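Local coordinates for solute binding protein MsmE (Bacillus subtilis subsp. subtilis str. 168, PDB 4R6H) that binds melibiose, raffinose and stachyose as the solute-receptor component of the MelEDC-MsmX ABC transporter, which imports these sugars, at residues Q116-D119 against P120-S124. Numbering follows the deposited sequence.
Sequences QDLD and PNLNS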
ATOM      1  N   GLN A 116     -20.447  -7.808  -9.111  1.00 22.08           N
ATOM      2  CA  GLN A 116     -20.930  -6.822 -10.071  1.00 23.54           C
ATOM      3  C   GLN A 116     -20.482  -5.413  -9.708  1.00 27.26           C
ATOM      4  O   GLN A 116     -20.412  -4.560 -10.583  1.00 24.64           O
ATOM      5  CB  GLN A 116     -22.450  -6.864 -10.227  1.00 28.33           C
ATOM      6  CG  GLN A 116     -23.254  -6.437  -9.030  1.00 29.04           C
ATOM      7  CD  GLN A 116     -24.749  -6.357  -9.333  1.00 43.22           C
ATOM      8  OE1 GLN A 116     -25.149  -6.163 -10.477  1.00 35.96           O
ATOM      9  NE2 GLN A 116     -25.574  -6.509  -8.306  1.00 37.46           N
ATOM     10  N   ASP A 117     -20.165  -5.174  -8.438  1.00 21.24           N
ATOM     11  CA  ASP A 117     -19.743  -3.855  -8.014  1.00 18.89           C
ATOM     12  C   ASP A 117     -18.260  -3.714  -7.679  1.00 19.48           C
ATOM     13  O   ASP A 117     -17.848  -2.700  -7.088  1.00 20.14           O
ATOM     14  CB  ASP A 117     -20.588  -3.409  -6.827  1.00 23.22           C
ATOM     15  CG  ASP A 117     -22.039  -3.162  -7.206  1.00 30.87           C
ATOM     16  OD1 ASP A 117     -22.301  -2.598  -8.293  1.00 30.88           O
ATOM     17  OD2 ASP A 117     -22.907  -3.539  -6.405  1.00 29.48           O
ATOM     18  N   LEU A 118     -17.450  -4.691  -8.085  1.00 18.53           N
ATOM     19  CA  LEU A 118     -16.015  -4.582  -7.896  1.00 17.30           C
ATOM     20  C   LEU A 118     -15.464  -3.307  -8.559  1.00 20.15           C
ATOM     21  O   LEU A 118     -15.779  -3.036  -9.745  1.00 22.02           O
ATOM     22  CB  LEU A 118     -15.289  -5.782  -8.469  1.00 20.24           C
ATOM     23  CG  LEU A 118     -13.751  -5.774  -8.404  1.00 21.67           C
ATOM     24  CD1 LEU A 118     -13.229  -5.716  -6.959  1.00 21.61           C
ATOM     25  CD2 LEU A 118     -13.098  -6.938  -9.131  1.00 25.87           C
ATOM     26  N   ASP A 119     -14.687  -2.496  -7.837  1.00 20.17           N
ATOM     27  CA  ASP A 119     -14.074  -1.305  -8.436  1.00 21.25           C
ATOM     28  C   ASP A 119     -13.247  -1.727  -9.643  1.00 22.11           C
ATOM     29  O   ASP A 119     -12.363  -2.548  -9.513  1.00 21.91           O
ATOM     30  CB  ASP A 119     -13.232  -0.547  -7.385  1.00 20.37           C
ATOM     31  CG  ASP A 119     -12.708   0.816  -7.884  1.00 19.36           C
ATOM     32  OD1 ASP A 119     -12.331   0.925  -9.064  1.00 24.64           O
ATOM     33  OD2 ASP A 119     -12.677   1.756  -7.061  1.00 25.09           O
ATOM     34  N   PRO A 120     -13.547  -1.179 -10.838  1.00 24.68           N
ATOM     35  CA  PRO A 120     -12.730  -1.623 -11.981  1.00 26.33           C
ATOM     36  C   PRO A 120     -11.214  -1.353 -11.886  1.00 23.24           C
ATOM     37  O   PRO A 120     -10.465  -1.981 -12.589  1.00 28.41           O
ATOM     38  CB  PRO A 120     -13.327  -0.859 -13.186  1.00 31.04           C
ATOM     39  CG  PRO A 120     -14.187   0.208 -12.617  1.00 35.68           C
ATOM     40  CD  PRO A 120     -14.502  -0.112 -11.183  1.00 25.87           C
ATOM     41  N   ASN A 121     -10.786  -0.440 -11.020  1.00 26.90           N
ATOM     42  CA  ASN A 121      -9.357  -0.268 -10.762  1.00 24.99           C
ATOM     43  C   ASN A 121      -8.699  -1.489 -10.115  1.00 25.89           C
ATOM     44  O   ASN A 121      -7.468  -1.621 -10.136  1.00 30.00           O
ATOM     45  CB  ASN A 121      -9.115   0.960  -9.897  1.00 25.92           C
ATOM     46  CG  ASN A 121      -9.142   2.244 -10.691  1.00 22.46           C
ATOM     47  OD1 ASN A 121      -8.804   2.277 -11.889  1.00 30.86           O
ATOM     48  ND2 ASN A 121      -9.541   3.294 -10.039  1.00 25.61           N
ATOM     49  N   LEU A 122      -9.520  -2.413  -9.619  1.00 22.83           N
ATOM     50  CA  LEU A 122      -9.069  -3.635  -9.000  1.00 23.50           C
ATOM     51  C   LEU A 122      -9.177  -4.871  -9.905  1.00 21.01           C
ATOM     52  O   LEU A 122      -8.762  -5.950  -9.486  1.00 23.67           O
ATOM     53  CB  LEU A 122      -9.854  -3.873  -7.691  1.00 21.79           C
ATOM     54  CG  LEU A 122      -9.674  -2.837  -6.576  1.00 22.57           C
ATOM     55  CD1 LEU A 122     -10.492  -3.153  -5.342  1.00 22.90           C
ATOM     56  CD2 LEU A 122      -8.185  -2.744  -6.247  1.00 25.54           C
ATOM     57  N   ASN A 123      -9.678  -4.716 -11.130  1.00 28.77           N
ATOM     58  CA  ASN A 123      -9.796  -5.895 -12.028  1.00 31.02           C
ATOM     59  C   ASN A 123      -8.519  -6.668 -12.316  1.00 32.61           C
ATOM     60  O   ASN A 123      -8.514  -7.883 -12.262  1.00 32.73           O
ATOM     61  CB  ASN A 123     -10.389  -5.485 -13.358  1.00 27.58           C
ATOM     62  CG  ASN A 123     -11.845  -5.143 -13.267  1.00 30.17           C
ATOM     63  OD1 ASN A 123     -12.509  -5.401 -12.259  1.00 32.66           O
ATOM     64  ND2 ASN A 123     -12.378  -4.563 -14.346  1.00 35.20           N
ATOM     65  N   SER A 124      -7.430  -5.976 -12.626  1.00 27.62           N
ATOM     66  CA  SER A 124      -6.165  -6.638 -12.927  1.00 27.43           C
ATOM     67  C   SER A 124      -5.522  -7.260 -11.725  1.00 32.35           C
ATOM     68  O   SER A 124      -4.625  -8.079 -11.867  1.00 33.33           O
ATOM     69  CB  SER A 124      -5.152  -5.640 -13.515  1.00 34.14           C
ATOM     70  OG  SER A 124      -5.574  -5.236 -14.789  1.00 49.79           O
TER
HETATM   71  O   HOH W   1     -14.989  -4.710 -11.921  1.00 31.17           O
HETATM   72  O   HOH W   2     -10.189   3.195  -7.166  1.00 24.52           O
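Leu122 N donates to Asp119 O (2.8 Å), closing a 3-10 turn that begins the one-turn run 120-122 and leads directly into helix 123-126. Asp119 stands at the start of this turn as an Asx-turn residue: its OD1 accepts the backbone N-H of Asn121 at 2.8 Å, on the anti side of the carboxylate and 26° from its plane. With CG anti to the backbone N (chi1 -172°), the carboxylate lies beside the carbonyl carbon, where OD1 can meet the Asn121 N-H. Pro120 N has no hydrogen to share, and OD1 lies 3.0 Å from it without bonding. The other carboxylate oxygen, OD2, accepts from Gln140 NE2 and from a water that also takes a hydrogen bond from Asn121 ND2, so the acid is held through both oxygens. On the buried side, the side chains of Leu118 and Leu122 run roughly perpendicular to each other, CD1 of Leu118 resting 3.9 Å from CB of Leu122, and both side chains touch Pro137 of strand 136-137. Leu118 CD2 lies 3.5 Å from Asn123 OD1, and a second water bridges that same Asn123 OD1 (2.6 Å) to the carbonyl oxygen of Leu118, donating to both.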